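Local coordinates for protein hypoxanthine phosphoribosyltransferase (Bacillus anthracis, PDB 4QYI) that probably catalyses transfer of a 5-phosphoribosyl group from PRPP to hypoxanthine or guanine, a step of purine salvage, at residues T79-L84 against L110-D115; D102-G107 against V139-E144; T129-P134 against V146-P151. All coordinates share one frame; numbering follows the deposited sequence. Where two conformers were deposited one is given.

Contact 1. Residues T79-L84 against L110-D115. With PO4 (phosphate ion), chain H.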
loop_
_atom_site.group_PDB
_atom_site.type_symbol
_atom_site.label_atom_id
_atom_site.label_comp_id
_atom_site.label_asym_id
_atom_site.label_seq_id
_atom_site.Cartn_x
_atom_site.Cartn_y
_atom_site.Cartn_z
ATOM N N THR A 79 20.114 9.482 -15.794
ATOM C CA THR A 79 19.330 8.995 -16.932
ATOM C C THR A 79 17.963 8.396 -16.582
ATOM O O THR A 79 17.189 8.101 -17.487
ATOM C CB THR A 79 20.098 7.906 -17.700
ATOM O OG1 THR A 79 20.061 6.685 -16.944
ATOM C CG2 THR A 79 21.554 8.340 -17.995
ATOM N N GLY A 80 17.695 8.144 -15.302
ATOM C CA GLY A 80 16.415 7.554 -14.871
ATOM C C GLY A 80 16.305 6.055 -15.025
ATOM O O GLY A 80 15.280 5.436 -14.645
ATOM N N LYS A 81 17.364 5.470 -15.572
ATOM C CA LYS A 81 17.404 4.054 -15.775
ATOM C C LYS A 81 17.260 3.407 -14.416
ATOM O O LYS A 81 18.063 3.660 -13.515
ATOM C CB LYS A 81 18.749 3.650 -16.408
ATOM C CG LYS A 81 18.846 2.200 -16.827
ATOM C CD LYS A 81 20.276 1.640 -16.900
ATOM C CE LYS A 81 21.344 2.428 -17.646
ATOM N NZ LYS A 81 22.703 1.844 -17.401
ATOM N N VAL A 82 16.233 2.581 -14.280
ATOM C CA VAL A 82 16.008 1.845 -13.055
ATOM C C VAL A 82 15.787 0.393 -13.376
ATOM O O VAL A 82 15.405 0.029 -14.481
ATOM C CB VAL A 82 14.793 2.325 -12.247
ATOM C CG1 VAL A 82 15.081 3.657 -11.575
ATOM C CG2 VAL A 82 13.530 2.359 -13.111
ATOM N N LYS A 83 16.038 -0.439 -12.378
ATOM C CA LYS A 83 15.884 -1.872 -12.474
ATOM C C LYS A 83 14.477 -2.213 -12.009
ATOM O O LYS A 83 14.081 -1.813 -10.907
ATOM C CB LYS A 83 16.927 -2.526 -11.552
ATOM C CG LYS A 83 16.852 -4.030 -11.403
ATOM C CD LYS A 83 17.878 -4.519 -10.399
ATOM C CE LYS A 83 17.574 -5.893 -9.813
ATOM N NZ LYS A 83 17.292 -7.014 -10.723
ATOM N N LEU A 84 13.685 -2.890 -12.849
ATOM C CA LEU A 84 12.362 -3.304 -12.402
ATOM C C LEU A 84 12.515 -4.441 -11.426
ATOM O O LEU A 84 13.018 -5.505 -11.781
ATOM C CB LEU A 84 11.478 -3.797 -13.540
ATOM C CG LEU A 84 11.179 -2.751 -14.589
ATOM C CD1 LEU A 84 10.159 -3.318 -15.585
ATOM C CD2 LEU A 84 10.648 -1.528 -13.879
ATOM N N LEU A 110 10.382 8.319 -13.785
ATOM C CA LEU A 110 9.023 8.128 -14.210
ATOM C C LEU A 110 8.934 8.130 -15.743
ATOM O O LEU A 110 8.076 7.459 -16.321
ATOM C CB LEU A 110 8.200 9.217 -13.585
ATOM C CG LEU A 110 6.716 8.969 -13.471
ATOM C CD1 LEU A 110 6.411 7.668 -12.720
ATOM C CD2 LEU A 110 6.155 10.153 -12.719
ATOM N N HIS A 111 9.842 8.855 -16.396
ATOM C CA HIS A 111 9.895 8.871 -17.861
ATOM C C HIS A 111 10.262 7.466 -18.330
ATOM O O HIS A 111 9.701 6.949 -19.292
ATOM C CB HIS A 111 10.937 9.885 -18.344
ATOM C CG HIS A 111 11.021 10.016 -19.834
ATOM N ND1 HIS A 111 10.174 10.823 -20.564
ATOM C CD2 HIS A 111 11.876 9.464 -20.728
ATOM C CE1 HIS A 111 10.495 10.753 -21.845
ATOM N NE2 HIS A 111 11.528 9.938 -21.971
ATOM N N PHE A 112 11.194 6.838 -17.621
ATOM C CA PHE A 112 11.622 5.494 -17.944
ATOM C C PHE A 112 10.445 4.533 -17.707
ATOM O O PHE A 112 10.157 3.657 -18.522
ATOM C CB PHE A 112 12.843 5.156 -17.070
ATOM C CG PHE A 112 13.534 3.899 -17.433
ATOM C CD1 PHE A 112 13.154 2.691 -16.864
ATOM C CD2 PHE A 112 14.604 3.930 -18.306
ATOM C CE1 PHE A 112 13.817 1.529 -17.188
ATOM C CE2 PHE A 112 15.277 2.772 -18.629
ATOM C CZ PHE A 112 14.887 1.569 -18.070
ATOM N N LEU A 113 9.740 4.696 -16.596
ATOM C CA LEU A 113 8.590 3.823 -16.316
ATOM C C LEU A 113 7.466 4.035 -17.338
ATOM O O LEU A 113 6.758 3.103 -17.706
ATOM C CB LEU A 113 8.071 4.004 -14.898
ATOM C CG LEU A 113 9.069 3.617 -13.804
ATOM C CD1 LEU A 113 8.426 3.786 -12.437
ATOM C CD2 LEU A 113 9.552 2.183 -13.960
ATOM N N LYS A 114 7.355 5.255 -17.829
ATOM C CA LYS A 114 6.383 5.570 -18.866
ATOM C C LYS A 114 6.630 4.718 -20.117
ATOM O O LYS A 114 5.715 4.087 -20.639
ATOM C CB LYS A 114 6.486 7.048 -19.224
ATOM C CG LYS A 114 5.522 7.498 -20.301
ATOM C CD LYS A 114 5.648 8.999 -20.525
ATOM C CE LYS A 114 4.723 9.477 -21.625
ATOM N NZ LYS A 114 4.822 10.944 -21.841
ATOM N N ASP A 115 7.876 4.701 -20.599
ATOM C CA ASP A 115 8.226 3.885 -21.765
ATOM C C ASP A 115 7.925 2.404 -21.523
ATOM O O ASP A 115 7.498 1.691 -22.430
ATOM C CB ASP A 115 9.696 4.054 -22.114
ATOM C CG ASP A 115 10.009 5.412 -22.694
ATOM O OD1 ASP A 115 9.078 6.140 -23.094
ATOM O OD2 ASP A 115 11.206 5.733 -22.809
HETATM P P PO4 H . 11.262 10.755 -10.483
HETATM O O1 PO4 H . 11.132 9.886 -9.269
HETATM O O2 PO4 H . 11.111 12.194 -10.069
HETATM O O3 PO4 H . 12.613 10.660 -11.156
HETATM O O4 PO4 H . 10.232 10.337 -11.479
#
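G80 and F112 mark the closest backbone approach, 6.1 Å between their CA atoms, where the chain leaves helix 74-79 and enters edge strand 82-84; the axes of that strand and of helix segment 110-115 come within 9.8 Å and cross at -42°. With CG anti to the backbone N (chi1 -171°), the F112 ring is carried off the helix onto the backbone of residues 80-82. The CA of K81 lies over one ring face, 4.0 Å from the centroid and 21° off the normal, a CH-pi contact, and V82 N lies over the same face. G80 O is 3.4 Å from F112 CB. The V82 and F112 side chains slide past each other in opposite directions, CG2 of V82 coming 3.8 Å from F112 CD1 and also meeting L113 CD2. That methyl of L113 in turn lies 3.9 Å from L84 CD2. Ahead of the strand, T79 OG1 accepts from K81 N in an ST turn. V82 also packs on A69 and L84 on I67. L110 N gives a weak bond to phosphate O4 (3.1 Å), but no hydrogen bond joins the two segments, which implies that apolar and CH-pi packing hold them together.

Contact 2. Residues D102-G107 against V139-E144. With MG (magnesium ion), chain F; PO4 (phosphate ion), chain H.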
loop_
_atom_site.group_PDB
_atom_site.type_symbol
_atom_site.label_atom_id
_atom_site.label_comp_id
_atom_site.label_asym_id
_atom_site.label_seq_id
_atom_site.Cartn_x
_atom_site.Cartn_y
_atom_site.Cartn_z
ATOM N N ASP A 102 4.435 9.387 -5.093
ATOM C CA ASP A 102 4.465 10.260 -3.937
ATOM C C ASP A 102 5.163 11.547 -4.353
ATOM O O ASP A 102 4.744 12.631 -3.988
ATOM C CB ASP A 102 5.208 9.605 -2.758
ATOM C CG ASP A 102 6.578 9.053 -3.145
ATOM O OD1 ASP A 102 6.805 8.650 -4.301
ATOM O OD2 ASP A 102 7.436 8.984 -2.256
ATOM N N ILE A 103 6.230 11.415 -5.138
ATOM C CA ILE A 103 7.011 12.577 -5.553
ATOM C C ILE A 103 7.563 12.478 -6.948
ATOM O O ILE A 103 7.942 11.397 -7.393
ATOM C CB ILE A 103 8.268 12.729 -4.667
ATOM C CG1 ILE A 103 7.870 12.913 -3.210
ATOM C CG2 ILE A 103 9.127 13.924 -5.115
ATOM C CD1 ILE A 103 9.020 12.753 -2.237
ATOM N N ILE A 104 7.605 13.606 -7.643
ATOM C CA ILE A 104 8.216 13.657 -8.946
ATOM C C ILE A 104 9.145 14.844 -8.859
ATOM O O ILE A 104 8.702 15.937 -8.543
ATOM C CB ILE A 104 7.233 13.913 -10.088
ATOM C CG1 ILE A 104 6.212 12.789 -10.186
ATOM C CG2 ILE A 104 7.993 14.029 -11.399
ATOM C CD1 ILE A 104 5.259 12.996 -11.340
ATOM N N ASP A 105 10.430 14.628 -9.086
ATOM C CA ASP A 105 11.397 15.724 -9.052
ATOM C C ASP A 105 12.133 15.869 -10.386
ATOM O O ASP A 105 11.788 16.731 -11.201
ATOM C CB ASP A 105 12.311 15.668 -7.803
ATOM C CG ASP A 105 12.933 14.300 -7.545
ATOM O OD1 ASP A 105 13.234 13.541 -8.488
ATOM O OD2 ASP A 105 13.173 14.014 -6.355
ATOM N N SER A 106 13.105 15.017 -10.647
ATOM C CA SER A 106 13.813 15.114 -11.906
ATOM C C SER A 106 12.933 14.575 -13.034
ATOM O O SER A 106 13.076 14.991 -14.196
ATOM C CB SER A 106 15.092 14.298 -11.842
ATOM O OG SER A 106 14.776 12.924 -11.864
ATOM N N GLY A 107 12.053 13.631 -12.683
ATOM C CA GLY A 107 11.149 12.991 -13.635
ATOM C C GLY A 107 11.806 11.930 -14.495
ATOM O O GLY A 107 11.136 11.258 -15.294
ATOM N N VAL A 139 14.069 16.241 -17.292
ATOM C CA VAL A 139 13.445 15.734 -18.493
ATOM C C VAL A 139 12.053 16.347 -18.562
ATOM O O VAL A 139 11.526 16.843 -17.555
ATOM C CB VAL A 139 13.391 14.189 -18.498
ATOM C CG1 VAL A 139 12.411 13.670 -17.450
ATOM C CG2 VAL A 139 13.031 13.668 -19.881
ATOM N N ASP A 140 11.477 16.337 -19.756
ATOM C CA ASP A 140 10.154 16.885 -19.978
ATOM C C ASP A 140 9.082 15.905 -19.472
ATOM O O ASP A 140 8.862 14.850 -20.057
ATOM C CB ASP A 140 9.998 17.163 -21.476
ATOM C CG ASP A 140 8.828 18.063 -21.800
ATOM O OD1 ASP A 140 7.891 18.149 -20.973
ATOM O OD2 ASP A 140 8.852 18.681 -22.897
ATOM N N LEU A 141 8.427 16.241 -18.366
ATOM C CA LEU A 141 7.374 15.386 -17.839
ATOM C C LEU A 141 6.456 16.207 -16.961
ATOM O O LEU A 141 6.822 16.656 -15.870
ATOM C CB LEU A 141 7.932 14.171 -17.082
ATOM C CG LEU A 141 6.919 13.068 -16.680
ATOM C CD1 LEU A 141 7.535 11.676 -16.581
ATOM C CD2 LEU A 141 6.182 13.402 -15.391
ATOM N N THR A 142 5.248 16.399 -17.468
ATOM C CA THR A 142 4.232 17.135 -16.770
ATOM C C THR A 142 3.212 16.113 -16.300
ATOM O O THR A 142 2.654 15.355 -17.102
ATOM C CB THR A 142 3.587 18.181 -17.701
ATOM O OG1 THR A 142 4.594 19.099 -18.144
ATOM C CG2 THR A 142 2.503 18.968 -16.989
ATOM N N ALA A 143 2.994 16.072 -14.994
ATOM C CA ALA A 143 2.016 15.172 -14.407
ATOM C C ALA A 143 0.651 15.799 -14.594
ATOM O O ALA A 143 0.458 16.996 -14.299
ATOM C CB ALA A 143 2.310 14.968 -12.932
ATOM N N GLU A 144 -0.314 14.990 -15.032
ATOM C CA GLU A 144 -1.655 15.489 -15.233
ATOM C C GLU A 144 -2.320 15.842 -13.904
ATOM O O GLU A 144 -3.157 16.739 -13.841
ATOM C CB GLU A 144 -2.510 14.488 -16.021
ATOM C CG GLU A 144 -2.165 14.386 -17.508
ATOM C CD GLU A 144 -0.859 13.659 -17.864
ATOM O OE1 GLU A 144 -0.218 12.956 -17.037
ATOM O OE2 GLU A 144 -0.477 13.772 -19.044
HETATM MG MG MG F . 7.932 7.236 -5.120
HETATM P P PO4 H . 11.262 10.755 -10.483
HETATM O O1 PO4 H . 11.132 9.886 -9.269
HETATM O O2 PO4 H . 11.111 12.194 -10.069
HETATM O O3 PO4 H . 12.613 10.660 -11.156
HETATM O O4 PO4 H . 10.232 10.337 -11.479
HETATM O O HOH W 1 9.242 7.166 -3.511
HETATM O O HOH W 2 8.878 9.132 -6.026
HETATM O O HOH W 3 9.039 6.330 -6.797
HETATM O O HOH W 4 7.115 5.642 -4.762
#
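I104 and G107 belong to the PRPP-binding loop of the phosphoribosyltransferase fold, running from strand 103-104 to the start of helix 108-118, and pack against the loop 139-144. I104 supplies the apolar part: with CG1 anti to the carbonyl carbon and the chain extended beyond it, CD1 reaches A143 CB at 3.9 Å and meets L141 CD2 at 4.2 Å, the I104 and L141 side chains crossing at about a right angle. At G107, the N-cap position with positive phi, the backbone itself is covered: V139 CG1 sits 3.5 Å from G107 O, and L141 CD1 lies near the same oxygen. A weak hydrogen bond from V139 N to S106 O (3.5 Å) is the polar link between the segments. R137 spans them as well, through NE to L141 O and NH1 to D105 O.

The other side of the loop grips a phosphate, probably from the crystallisation liquor, in a place consistent with the 5'-phosphate site of PRPP. Phosphate O2 accepts from D105 N at 2.7 Å, nearly straight at 164°, and from G107 N at 3.1 Å. Within the loop, S106 N donates to D105 OD1 at 2.6 Å, on the anti side and 15° out of the carboxylate plane; chi1 of D105 (49°) brings the carboxylate back over the turn. At the far end of the segment a magnesium ion is bound by D102 OD1 at 2.0 Å, by four waters and by E101; water 2 donates to I103 O, and water 1 to D102 OD2.

Contact 3. Residues T129-P134 against V146-P151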
loop_
_atom_site.group_PDB
_atom_site.type_symbol
_atom_site.label_atom_id
_atom_site.label_comp_id
_atom_site.label_asym_id
_atom_site.label_seq_id
_atom_site.Cartn_x
_atom_site.Cartn_y
_atom_site.Cartn_z
ATOM N N THR A 129 0.794 12.611 -9.004
ATOM C CA THR A 129 1.744 12.667 -7.908
ATOM C C THR A 129 1.216 13.542 -6.795
ATOM O O THR A 129 0.536 14.534 -7.031
ATOM C CB THR A 129 3.132 13.191 -8.362
ATOM O OG1 THR A 129 4.081 13.105 -7.286
ATOM C CG2 THR A 129 3.041 14.624 -8.836
ATOM N N LEU A 130 1.532 13.153 -5.570
ATOM C CA LEU A 130 1.114 13.909 -4.419
ATOM C C LEU A 130 1.912 15.193 -4.384
ATOM O O LEU A 130 1.348 16.272 -4.190
ATOM C CB LEU A 130 1.390 13.139 -3.128
ATOM C CG LEU A 130 0.994 13.879 -1.842
ATOM C CD1 LEU A 130 -0.494 14.170 -1.809
ATOM C CD2 LEU A 130 1.375 13.061 -0.624
ATOM N N LEU A 131 3.229 15.062 -4.577
ATOM C CA LEU A 131 4.132 16.205 -4.522
ATOM C C LEU A 131 4.918 16.350 -5.812
ATOM O O LEU A 131 5.306 15.349 -6.414
ATOM C CB LEU A 131 5.102 16.019 -3.371
ATOM C CG LEU A 131 4.480 15.665 -2.012
ATOM C CD1 LEU A 131 5.587 15.326 -1.018
ATOM C CD2 LEU A 131 3.582 16.762 -1.473
ATOM N N ASP A 132 5.138 17.596 -6.236
ATOM C CA ASP A 132 5.858 17.888 -7.465
ATOM C C ASP A 132 6.916 18.965 -7.186
ATOM O O ASP A 132 6.677 19.916 -6.420
ATOM C CB ASP A 132 4.879 18.361 -8.563
ATOM C CG ASP A 132 5.484 18.316 -9.975
ATOM O OD1 ASP A 132 6.475 17.589 -10.172
ATOM O OD2 ASP A 132 4.918 18.940 -10.912
ATOM N N LYS A 133 8.078 18.797 -7.807
ATOM C CA LYS A 133 9.194 19.733 -7.687
ATOM C C LYS A 133 9.647 19.978 -9.113
ATOM O O LYS A 133 10.661 19.432 -9.531
ATOM C CB LYS A 133 10.342 19.126 -6.847
ATOM C CG LYS A 133 9.930 18.802 -5.394
ATOM C CD LYS A 133 10.690 17.859 -4.421
ATOM C CE LYS A 133 11.981 18.268 -3.713
ATOM N NZ LYS A 133 12.408 17.181 -2.763
ATOM N N PRO A 134 8.877 20.774 -9.878
ATOM C CA PRO A 134 9.188 21.021 -11.287
ATOM C C PRO A 134 10.502 21.742 -11.518
ATOM O O PRO A 134 11.001 21.697 -12.633
ATOM C CB PRO A 134 8.011 21.878 -11.787
ATOM C CG PRO A 134 6.982 21.831 -10.723
ATOM C CD PRO A 134 7.688 21.515 -9.441
ATOM N N VAL A 146 -1.530 16.797 -9.868
ATOM C CA VAL A 146 -0.527 17.192 -8.892
ATOM C C VAL A 146 -1.176 17.712 -7.618
ATOM O O VAL A 146 -1.998 18.619 -7.665
ATOM C CB VAL A 146 0.367 18.320 -9.445
ATOM C CG1 VAL A 146 1.401 18.725 -8.414
ATOM C CG2 VAL A 146 1.048 17.877 -10.728
ATOM N N GLY A 147 -0.794 17.147 -6.477
ATOM C CA GLY A 147 -1.326 17.586 -5.205
ATOM C C GLY A 147 -0.765 18.914 -4.732
ATOM O O GLY A 147 -1.499 19.884 -4.540
ATOM N N PHE A 148 0.552 18.958 -4.560
ATOM C CA PHE A 148 1.214 20.139 -4.048
ATOM C C PHE A 148 2.587 20.344 -4.648
ATOM O O PHE A 148 3.327 19.386 -4.897
ATOM C CB PHE A 148 1.435 19.988 -2.547
ATOM C CG PHE A 148 0.193 19.697 -1.764
ATOM C CD1 PHE A 148 -0.246 18.391 -1.607
ATOM C CD2 PHE A 148 -0.500 20.718 -1.127
ATOM C CE1 PHE A 148 -1.368 18.112 -0.849
ATOM C CE2 PHE A 148 -1.622 20.443 -0.371
ATOM C CZ PHE A 148 -2.051 19.138 -0.231
ATOM N N GLN A 149 2.924 21.608 -4.849
ATOM C CA GLN A 149 4.235 21.976 -5.325
ATOM C C GLN A 149 5.026 22.397 -4.112
ATOM O O GLN A 149 4.667 23.352 -3.436
ATOM C CB GLN A 149 4.198 23.116 -6.321
ATOM C CG GLN A 149 3.809 22.733 -7.727
ATOM C CD GLN A 149 4.210 23.836 -8.681
ATOM O OE1 GLN A 149 4.867 24.805 -8.277
ATOM N NE2 GLN A 149 3.842 23.699 -9.945
ATOM N N ILE A 150 6.088 21.666 -3.829
ATOM C CA ILE A 150 6.930 21.928 -2.691
ATOM C C ILE A 150 8.338 22.376 -3.040
ATOM O O ILE A 150 8.842 22.066 -4.102
ATOM C CB ILE A 150 6.950 20.646 -1.850
ATOM C CG1 ILE A 150 5.609 20.608 -1.157
ATOM C CG2 ILE A 150 8.114 20.612 -0.860
ATOM C CD1 ILE A 150 5.364 19.345 -0.395
ATOM N N PRO A 151 8.966 23.152 -2.144
ATOM C CA PRO A 151 10.333 23.583 -2.408
ATOM C C PRO A 151 11.285 22.400 -2.276
ATOM O O PRO A 151 10.974 21.448 -1.558
ATOM C CB PRO A 151 10.588 24.645 -1.326
ATOM C CG PRO A 151 9.597 24.362 -0.250
ATOM C CD PRO A 151 8.397 23.802 -0.949
#
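Backbone hydrogen bonds join T129-P134 to V146-P151: G147 N donates to T129 O (3.0 Å), F148 N to L130 O (2.8 Å), D132 N to F148 O (2.9 Å) and I150 N to D132 O (3.2 Å). CA-H...O contacts supplement them, from V146 to T129 O, L131 to F148 O and Q149 to D132 O. D132 bridges F148 and I150 as parallel strands do in the mixed sheet of the phosphoribosyltransferase fold. The register (T129 with V146, L131 with F148, D132 with Q149) persists although both segments turn a corner, at L130 and G147, where acceptors and donors run consecutively.

Among apolar contacts, L131 and F148 share one face, L131 CD2 meeting F148 CB at 4.0 Å; I150 CD1 reaches the same methyl at 3.3 Å, tighter than usual for carbons. L130 CD1 approaches F148 CE1. I13 adjoins L131, F148 and I150.

A carbonyl, L130 O, sits at the F148 ring edge, near its plane.

Van der Waals contacts remain on the face of T129, V146, D132 and Q149: V146 CG1 lies 3.5 Å from the D132 CB methylene, the side chains crossing at about a right angle, as do P134 and Q149, with P134 CG 3.7 Å from Q149 NE2.

Polar ends find partners elsewhere: D132 OD1 forms a salt bridge with R137 NH2, and K133 NZ bonds to E153 O.

Contact 2 stands between the other two, its centre 12 Å from that of contact 1 and 9 Å from that of contact 3. It touches contact 1 through a close pair, L110 CD2 to I104 CD1 at 3.3 Å, and both contacts reach the same phosphate, which T109 N also bonds. Towards contact 3 the link is made by neighbouring strands 103-104 and 131-132, with probable hydrogen bonds from L131 N to D102 O (2.9 Å) and from K133 N to I104 O (3.0 Å). Contacts 1 and 3 do not meet: their nearest atoms are about 6 Å apart. Both nonetheless come near the magnesium ion, the side chains of L113 and T129 lying about 8 and 7 Å from it.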